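Local coordinates for aminopeptidase YwaD (Bacillus subtilis, PDB 6HC6), which uses two zinc ions per subunit to release a range of N-terminal amino acids from peptides by hydrolysis, as a secreted aminopeptidase of family M28, at residues P242-V247 and E310-R315; S282-R287 and E428-E433. All blocks are in the same frame, centred on the assembly; numbering follows the deposited sequence.

Contact 1: P242-V247 and E310-R315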
ATOM      1  N   PRO A 242      24.479  13.765  11.280  1.00 34.32           N
ATOM      2  CA  PRO A 242      24.122  12.557  12.036  1.00 38.34           C
ATOM      3  C   PRO A 242      23.639  11.422  11.140  1.00 35.79           C
ATOM      4  O   PRO A 242      23.150  11.629  10.028  1.00 32.59           O
ATOM      5  CB  PRO A 242      22.993  13.039  12.955  1.00 40.51           C
ATOM      6  CG  PRO A 242      22.379  14.194  12.216  1.00 28.52           C
ATOM      7  CD  PRO A 242      23.531  14.869  11.516  1.00 40.86           C
ATOM      8  N   ASP A 243      23.773  10.198  11.656  1.00 29.71           N
ATOM      9  CA  ASP A 243      23.153   9.044  11.015  1.00 30.98           C
ATOM     10  C   ASP A 243      21.635   9.209  11.031  1.00 27.43           C
ATOM     11  O   ASP A 243      21.066   9.708  12.004  1.00 28.24           O
ATOM     12  CB  ASP A 243      23.547   7.756  11.741  1.00 33.26           C
ATOM     13  CG  ASP A 243      25.029   7.430  11.609  1.00 46.62           C
ATOM     14  OD1 ASP A 243      25.667   7.887  10.636  1.00 40.28           O
ATOM     15  OD2 ASP A 243      25.558   6.723  12.496  1.00 44.96           O
ATOM     16  N   ILE A 244      20.978   8.798   9.951  1.00 24.40           N
ATOM     17  CA  ILE A 244      19.535   8.968   9.803  1.00 22.31           C
ATOM     18  C   ILE A 244      18.831   7.636  10.008  1.00 27.49           C
ATOM     19  O   ILE A 244      19.206   6.623   9.398  1.00 24.94           O
ATOM     20  CB  ILE A 244      19.166   9.549   8.429  1.00 23.21           C
ATOM     21  CG1 ILE A 244      19.829  10.899   8.221  1.00 24.39           C
ATOM     22  CG2 ILE A 244      17.666   9.747   8.337  1.00 24.21           C
ATOM     23  CD1 ILE A 244      19.960  11.246   6.762  1.00 27.03           C
ATOM     24  N   VAL A 245      17.781   7.650  10.830  1.00 23.90           N
ATOM     25  CA  VAL A 245      16.904   6.504  11.060  1.00 20.40           C
ATOM     26  C   VAL A 245      15.511   6.899  10.587  1.00 21.61           C
ATOM     27  O   VAL A 245      15.029   7.988  10.925  1.00 25.56           O
ATOM     28  CB  VAL A 245      16.900   6.110  12.550  1.00 22.35           C
ATOM     29  CG1 VAL A 245      15.804   5.074  12.871  1.00 22.49           C
ATOM     30  CG2 VAL A 245      18.284   5.624  12.976  1.00 30.14           C
ATOM     31  N   TYR A 246      14.892   6.058   9.760  1.00 18.13           N
ATOM     32  CA  TYR A 246      13.580   6.340   9.200  1.00 20.45           C
ATOM     33  C   TYR A 246      12.538   5.420   9.830  1.00 22.21           C
ATOM     34  O   TYR A 246      12.722   4.202   9.848  1.00 23.38           O
ATOM     35  CB  TYR A 246      13.582   6.142   7.677  1.00 19.42           C
ATOM     36  CG  TYR A 246      14.647   6.926   6.925  1.00 23.54           C
ATOM     37  CD1 TYR A 246      14.354   8.162   6.353  1.00 19.96           C
ATOM     38  CD2 TYR A 246      15.920   6.405   6.743  1.00 20.43           C
ATOM     39  CE1 TYR A 246      15.293   8.858   5.649  1.00 18.91           C
ATOM     40  CE2 TYR A 246      16.870   7.098   6.028  1.00 20.91           C
ATOM     41  CZ  TYR A 246      16.551   8.329   5.489  1.00 23.94           C
ATOM     42  OH  TYR A 246      17.482   9.045   4.785  1.00 25.35           O
ATOM     43  N   VAL A 247      11.452   5.996  10.340  1.00 17.28           N
ATOM     44  CA  VAL A 247      10.311   5.231  10.845  1.00 17.12           C
ATOM     45  C   VAL A 247       9.115   5.635   9.998  1.00 19.07           C
ATOM     46  O   VAL A 247       8.754   6.822   9.966  1.00 17.20           O
ATOM     47  CB  VAL A 247      10.042   5.495  12.337  1.00 20.32           C
ATOM     48  CG1 VAL A 247       8.909   4.577  12.831  1.00 19.05           C
ATOM     49  CG2 VAL A 247      11.302   5.274  13.149  1.00 22.64           C
ATOM     50  N   GLU A 310      22.901  12.644  -2.182  1.00 34.33           N
ATOM     51  CA  GLU A 310      23.931  11.630  -1.979  1.00 33.49           C
ATOM     52  C   GLU A 310      24.476  11.691  -0.557  1.00 39.47           C
ATOM     53  O   GLU A 310      24.785  10.655   0.043  1.00 38.98           O
ATOM     54  CB  GLU A 310      25.060  11.804  -3.003  1.00 50.57           C
ATOM     55  CG  GLU A 310      24.608  11.697  -4.457  1.00 67.06           C
ATOM     56  CD  GLU A 310      25.652  12.216  -5.442  1.00 83.67           C
ATOM     57  OE1 GLU A 310      26.831  11.810  -5.334  1.00 87.95           O
ATOM     58  OE2 GLU A 310      25.293  13.028  -6.325  1.00 86.09           O
ATOM     59  N   LYS A 311      24.584  12.901   0.002  1.00 37.57           N
ATOM     60  CA  LYS A 311      25.032  13.067   1.382  1.00 39.36           C
ATOM     61  C   LYS A 311      24.101  12.354   2.353  1.00 37.15           C
ATOM     62  O   LYS A 311      24.551  11.629   3.247  1.00 34.97           O
ATOM     63  CB  LYS A 311      25.099  14.552   1.722  1.00 47.86           C
ATOM     64  CG  LYS A 311      26.495  15.134   1.771  1.00 57.94           C
ATOM     65  CD  LYS A 311      26.419  16.647   1.813  1.00 63.82           C
ATOM     66  CE  LYS A 311      27.462  17.226   2.742  1.00 68.08           C
ATOM     67  NZ  LYS A 311      27.325  18.708   2.870  1.00 69.64           N
ATOM     68  N   GLU A 312      22.794  12.573   2.200  1.00 34.79           N
ATOM     69  CA  GLU A 312      21.813  11.919   3.063  1.00 31.73           C
ATOM     70  C   GLU A 312      21.835  10.404   2.894  1.00 34.44           C
ATOM     71  O   GLU A 312      21.639   9.660   3.865  1.00 31.97           O
ATOM     72  CB  GLU A 312      20.412  12.447   2.764  1.00 37.48           C
ATOM     73  CG  GLU A 312      20.148  13.876   3.193  1.00 36.24           C
ATOM     74  CD  GLU A 312      18.811  14.365   2.679  1.00 32.56           C
ATOM     75  OE1 GLU A 312      17.896  14.586   3.501  1.00 30.44           O
ATOM     76  OE2 GLU A 312      18.674  14.512   1.443  1.00 36.24           O
ATOM     77  N   LEU A 313      22.023   9.927   1.662  1.00 30.37           N
ATOM     78  CA  LEU A 313      22.094   8.488   1.442  1.00 32.85           C
ATOM     79  C   LEU A 313      23.268   7.878   2.193  1.00 29.28           C
ATOM     80  O   LEU A 313      23.135   6.818   2.812  1.00 33.92           O
ATOM     81  CB  LEU A 313      22.196   8.181  -0.056  1.00 31.32           C
ATOM     82  CG  LEU A 313      20.945   8.493  -0.881  1.00 33.33           C
ATOM     83  CD1 LEU A 313      21.211   8.262  -2.362  1.00 42.31           C
ATOM     84  CD2 LEU A 313      19.773   7.640  -0.402  1.00 31.10           C
ATOM     85  N   LYS A 314      24.432   8.532   2.145  1.00 30.12           N
ATOM     86  CA  LYS A 314      25.581   8.021   2.887  1.00 35.56           C
ATOM     87  C   LYS A 314      25.309   7.991   4.386  1.00 33.33           C
ATOM     88  O   LYS A 314      25.772   7.083   5.084  1.00 43.40           O
ATOM     89  CB  LYS A 314      26.821   8.856   2.584  1.00 45.62           C
ATOM     90  CG  LYS A 314      27.215   8.843   1.119  1.00 61.72           C
ATOM     91  CD  LYS A 314      27.152   7.435   0.542  1.00 68.05           C
ATOM     92  CE  LYS A 314      27.090   7.463  -0.979  1.00 71.34           C
ATOM     93  NZ  LYS A 314      25.780   7.967  -1.480  1.00 70.61           N
ATOM     94  N   ARG A 315      24.556   8.972   4.902  1.00 35.87           N
ATOM     95  CA  ARG A 315      24.231   9.006   6.325  1.00 33.84           C
ATOM     96  C   ARG A 315      23.085   8.076   6.694  1.00 28.58           C
ATOM     97  O   ARG A 315      22.835   7.884   7.887  1.00 31.15           O
ATOM     98  CB  ARG A 315      23.838  10.420   6.791  1.00 32.75           C
ATOM     99  CG  ARG A 315      24.775  11.540   6.475  1.00 43.77           C
ATOM    100  CD  ARG A 315      24.419  12.752   7.338  1.00 44.68           C
ATOM    101  NE  ARG A 315      23.365  13.615   6.797  1.00 36.10           N
ATOM    102  CZ  ARG A 315      22.275  13.996   7.467  1.00 37.99           C
ATOM    103  NH1 ARG A 315      22.059  13.569   8.699  1.00 36.26           N
ATOM    104  NH2 ARG A 315      21.386  14.800   6.898  1.00 43.19           N
TER
HETATM  105  O   HOH W   1      24.882   5.754   8.276  1.00 46.27           O

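Contact 2: S282-R287 and E428-E433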
ATOM      1  N   SER A 282      19.047  11.291  21.699  1.00 41.37           N
ATOM      2  CA  SER A 282      19.671  10.486  20.659  1.00 36.45           C
ATOM      3  C   SER A 282      20.577  11.360  19.804  1.00 36.18           C
ATOM      4  O   SER A 282      20.289  12.539  19.579  1.00 39.88           O
ATOM      5  CB  SER A 282      18.627   9.810  19.772  1.00 37.08           C
ATOM      6  OG  SER A 282      19.239   9.195  18.649  1.00 32.53           O
ATOM      7  N   ASP A 283      21.663  10.756  19.321  1.00 33.50           N
ATOM      8  CA  ASP A 283      22.556  11.389  18.360  1.00 33.97           C
ATOM      9  C   ASP A 283      22.182  11.068  16.920  1.00 37.38           C
ATOM     10  O   ASP A 283      22.823  11.582  15.993  1.00 33.49           O
ATOM     11  CB  ASP A 283      24.006  10.973  18.623  1.00 39.04           C
ATOM     12  CG  ASP A 283      24.544  11.531  19.941  1.00 48.30           C
ATOM     13  OD1 ASP A 283      24.081  12.606  20.382  1.00 50.09           O
ATOM     14  OD2 ASP A 283      25.443  10.897  20.528  1.00 48.97           O
ATOM     15  N   LYS A 284      21.176  10.228  16.711  1.00 31.78           N
ATOM     16  CA  LYS A 284      20.649   9.989  15.378  1.00 28.61           C
ATOM     17  C   LYS A 284      19.638  11.063  15.001  1.00 32.09           C
ATOM     18  O   LYS A 284      18.962  11.644  15.856  1.00 37.44           O
ATOM     19  CB  LYS A 284      19.976   8.618  15.288  1.00 28.67           C
ATOM     20  CG  LYS A 284      20.743   7.505  15.953  1.00 37.56           C
ATOM     21  CD  LYS A 284      21.938   7.075  15.116  1.00 37.92           C
ATOM     22  CE  LYS A 284      22.592   5.831  15.705  1.00 41.20           C
ATOM     23  NZ  LYS A 284      23.809   5.431  14.959  1.00 36.05           N
ATOM     24  N   GLU A 285      19.531  11.313  13.703  1.00 26.50           N
ATOM     25  CA  GLU A 285      18.423  12.080  13.153  1.00 27.86           C
ATOM     26  C   GLU A 285      17.299  11.106  12.828  1.00 28.12           C
ATOM     27  O   GLU A 285      17.484  10.193  12.018  1.00 26.90           O
ATOM     28  CB  GLU A 285      18.850  12.848  11.903  1.00 26.73           C
ATOM     29  CG  GLU A 285      17.705  13.626  11.264  1.00 30.65           C
ATOM     30  CD  GLU A 285      18.133  14.431  10.053  1.00 32.95           C
ATOM     31  OE1 GLU A 285      17.275  14.730   9.189  1.00 30.27           O
ATOM     32  OE2 GLU A 285      19.329  14.765   9.965  1.00 36.24           O
ATOM     33  N   ILE A 286      16.150  11.267  13.472  1.00 23.02           N
ATOM     34  CA  ILE A 286      15.043  10.337  13.282  1.00 23.43           C
ATOM     35  C   ILE A 286      13.973  11.022  12.444  1.00 24.73           C
ATOM     36  O   ILE A 286      13.455  12.080  12.817  1.00 25.94           O
ATOM     37  CB  ILE A 286      14.469   9.844  14.615  1.00 20.45           C
ATOM     38  CG1 ILE A 286      15.596   9.336  15.509  1.00 28.63           C
ATOM     39  CG2 ILE A 286      13.470   8.736  14.345  1.00 21.23           C
ATOM     40  CD1 ILE A 286      15.140   9.000  16.918  1.00 36.87           C
ATOM     41  N   ARG A 287      13.650  10.421  11.309  1.00 20.89           N
ATOM     42  CA  ARG A 287      12.635  10.949  10.409  1.00 25.21           C
ATOM     43  C   ARG A 287      11.423  10.033  10.474  1.00 25.73           C
ATOM     44  O   ARG A 287      11.498   8.860  10.086  1.00 21.85           O
ATOM     45  CB  ARG A 287      13.180  11.057   8.990  1.00 22.07           C
ATOM     46  CG  ARG A 287      14.445  11.885   8.928  1.00 20.93           C
ATOM     47  CD  ARG A 287      14.838  12.180   7.502  1.00 19.75           C
ATOM     48  NE  ARG A 287      16.046  13.003   7.460  1.00 24.15           N
ATOM     49  CZ  ARG A 287      16.713  13.299   6.350  1.00 27.10           C
ATOM     50  NH1 ARG A 287      16.293  12.837   5.178  1.00 25.12           N
ATOM     51  NH2 ARG A 287      17.800  14.055   6.410  1.00 28.65           N
ATOM     52  N   GLU A 428      16.696   0.591  20.434  1.00 29.75           N
ATOM     53  CA  GLU A 428      18.018  -0.027  20.349  1.00 36.65           C
ATOM     54  C   GLU A 428      18.880   0.681  19.317  1.00 30.49           C
ATOM     55  O   GLU A 428      20.083   0.882  19.530  1.00 36.51           O
ATOM     56  CB  GLU A 428      17.894  -1.512  20.010  1.00 40.84           C
ATOM     57  CG  GLU A 428      17.498  -2.378  21.184  1.00 57.00           C
ATOM     58  CD  GLU A 428      18.447  -2.231  22.364  1.00 68.36           C
ATOM     59  OE1 GLU A 428      19.677  -2.230  22.144  1.00 71.35           O
ATOM     60  OE2 GLU A 428      17.963  -2.115  23.511  1.00 66.69           O
ATOM     61  N   ALA A 429      18.274   1.089  18.205  1.00 31.04           N
ATOM     62  CA  ALA A 429      19.025   1.724  17.134  1.00 35.30           C
ATOM     63  C   ALA A 429      19.412   3.159  17.474  1.00 37.95           C
ATOM     64  O   ALA A 429      20.479   3.612  17.055  1.00 45.45           O
ATOM     65  CB  ALA A 429      18.216   1.687  15.840  1.00 30.69           C
ATOM     66  N   VAL A 430      18.586   3.886  18.230  1.00 32.11           N
ATOM     67  CA  VAL A 430      18.786   5.328  18.401  1.00 29.35           C
ATOM     68  C   VAL A 430      19.310   5.725  19.773  1.00 32.80           C
ATOM     69  O   VAL A 430      19.762   6.874  19.929  1.00 29.69           O
ATOM     70  CB  VAL A 430      17.499   6.122  18.080  1.00 25.73           C
ATOM     71  CG1 VAL A 430      16.952   5.724  16.723  1.00 26.43           C
ATOM     72  CG2 VAL A 430      16.443   5.906  19.156  1.00 24.93           C
ATOM     73  N   LYS A 431      19.306   4.831  20.758  1.00 28.42           N
ATOM     74  CA  LYS A 431      19.731   5.221  22.097  1.00 32.10           C
ATOM     75  C   LYS A 431      21.192   5.659  22.100  1.00 38.40           C
ATOM     76  O   LYS A 431      22.002   5.234  21.272  1.00 39.80           O
ATOM     77  CB  LYS A 431      19.545   4.071  23.085  1.00 34.52           C
ATOM     78  CG  LYS A 431      20.463   2.882  22.815  1.00 37.22           C
ATOM     79  CD  LYS A 431      20.063   1.671  23.634  1.00 43.21           C
ATOM     80  CE  LYS A 431      20.963   0.482  23.329  1.00 50.85           C
ATOM     81  NZ  LYS A 431      21.052  -0.462  24.479  1.00 58.67           N
ATOM     82  N   LYS A 432      21.524   6.520  23.049  1.00 34.64           N
ATOM     83  CA  LYS A 432      22.909   6.901  23.239  1.00 41.07           C
ATOM     84  C   LYS A 432      23.629   5.857  24.084  1.00 49.05           C
ATOM     85  O   LYS A 432      23.009   5.026  24.756  1.00 55.66           O
ATOM     86  CB  LYS A 432      22.996   8.262  23.922  1.00 42.48           C
ATOM     87  CG  LYS A 432      22.266   9.371  23.199  1.00 47.04           C
ATOM     88  CD  LYS A 432      23.206  10.538  22.988  1.00 48.14           C
ATOM     89  CE  LYS A 432      22.726  11.787  23.690  1.00 48.16           C
ATOM     90  NZ  LYS A 432      23.751  12.870  23.608  1.00 52.60           N
ATOM     91  N   GLU A 433      24.953   5.902  24.048  1.00 67.42           N
ATOM     92  CA  GLU A 433      25.719   5.193  25.063  1.00 79.68           C
ATOM     93  C   GLU A 433      26.584   6.175  25.839  1.00 85.40           C
ATOM     94  O   GLU A 433      26.183   6.658  26.897  1.00 88.94           O
ATOM     95  CB  GLU A 433      26.584   4.094  24.457  1.00 82.52           C
ATOM     96  CG  GLU A 433      27.086   3.118  25.506  1.00 90.25           C
ATOM     97  CD  GLU A 433      28.549   2.784  25.334  1.00101.32           C
ATOM     98  OE1 GLU A 433      28.952   2.489  24.190  1.00105.35           O
ATOM     99  OE2 GLU A 433      29.296   2.830  26.338  1.00104.01           O
TER
HETATM  100  O   HOH W   2      22.193   8.114  19.733  1.00 34.68           O
HETATM  101  O   HOH W   3      22.618   2.432  15.434  1.00 52.18           O

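Contact 1: P242-V247 and E310-R315
Arg315 bonds to the 242-247 segment through both its side chain and its backbone. Its NH1 donates to Pro242 O over 2.6 Å, in the carbonyl plane and on a lone pair. The oxygen also lies close to the guanidinium plane. The chain bends at chi3 (-85°), which brings the edge of the group round to Pro242 O, and CD itself passes 3.2 Å from that oxygen. In the return direction Ile244 N donates to Arg315 O over 2.9 Å, from above the carbonyl plane. Water 1 links the same oxygen weakly to Asp243 OD1. These bonds fasten short helix 310-315 to the start of strand 244-250 in the central mixed sheet of the M28 peptidase domain. The axes of strand residues 244-247 and helix residues 310-315 lie at 84°. Van der Waals packing against the guanidinium adds to these bonds. Ile244 CD1 sits 3.6 Å above the centre of one guanidinium face and 3.7 Å from Glu312 O. Pro242 CD lies 3.4 Å from Arg315 NH1, the two side chains running alongside each other. A leucine in place of Arg315 would probably leave Pro242 O and Glu285, which forms a salt bridge to NH1, without this partner. Within the strand, Ile244 CG2 lies over one face of the Tyr246 ring, offset toward its rim; the Tyr246 hydroxyl bonds to Ser316.

Contact 2: S282-R287 and E428-E433
Ser282 OG donates a 2.7 Å hydrogen bond to Val430 O, at the C-terminal end of helix 412-430. It approaches tilted 20° from the carbonyl plane. The same OG accepts from Lys284 N at 2.9 Å, forming an ST turn. Water 2 donates to Val430 O as well and accepts from Asp283 N, so the carbonyl takes two bonds from the 282-287 segment, one direct and one through water. Lys432 can be followed outward. Its CB leads to CG, which lies 3.8 Å from Ser282 CA. CD rests against the carboxylate of Asp283, 3.3 Å from OD2. CE runs on past OD1, and NZ ends 3.3 Å from Asp283 OD1 in a salt bridge whose hydrogen bond is weak. Bends at chi2 and chi3 carry the chain across the acid at about a right angle. The contact joins the end of this late helix to the loop leading into strand 285-291 of the central sheet. Ile286, on the strand, points toward the helix and sets CD1 3.7 Å from Val430 CG1, the two side chains crossing at about a right angle. Lys284 is bent at chi2 (-76°); its CG passes Val430 CA and its CE lies 3.3 Å from Ala429 O. Its NZ forms a salt bridge to Glu317. NZ also donates weakly to water 3, which donates in turn to Ala429 O.

In the fold
From the N terminus, the chain enters contact 1 at 242-247 and runs through helix 260-277 to the 282-287 segment of contact 2. It then reaches helix 310-315, which closes the loop of contact 1 after 62 intervening residues. Contact 2 closes much later, at the end of helix 412-430, after 140 intervening residues. The two loops therefore cross. Strands 244-250 and 285-291 are parallel neighbours in the eight-stranded sheet, and probable backbone hydrogen bonds, Glu285 N with Asp243 O and Val245 N with Glu285 O, join the contacts directly. Their centres lie 12 Å apart. Together they tie two helices to adjacent strands, away from the zinc site.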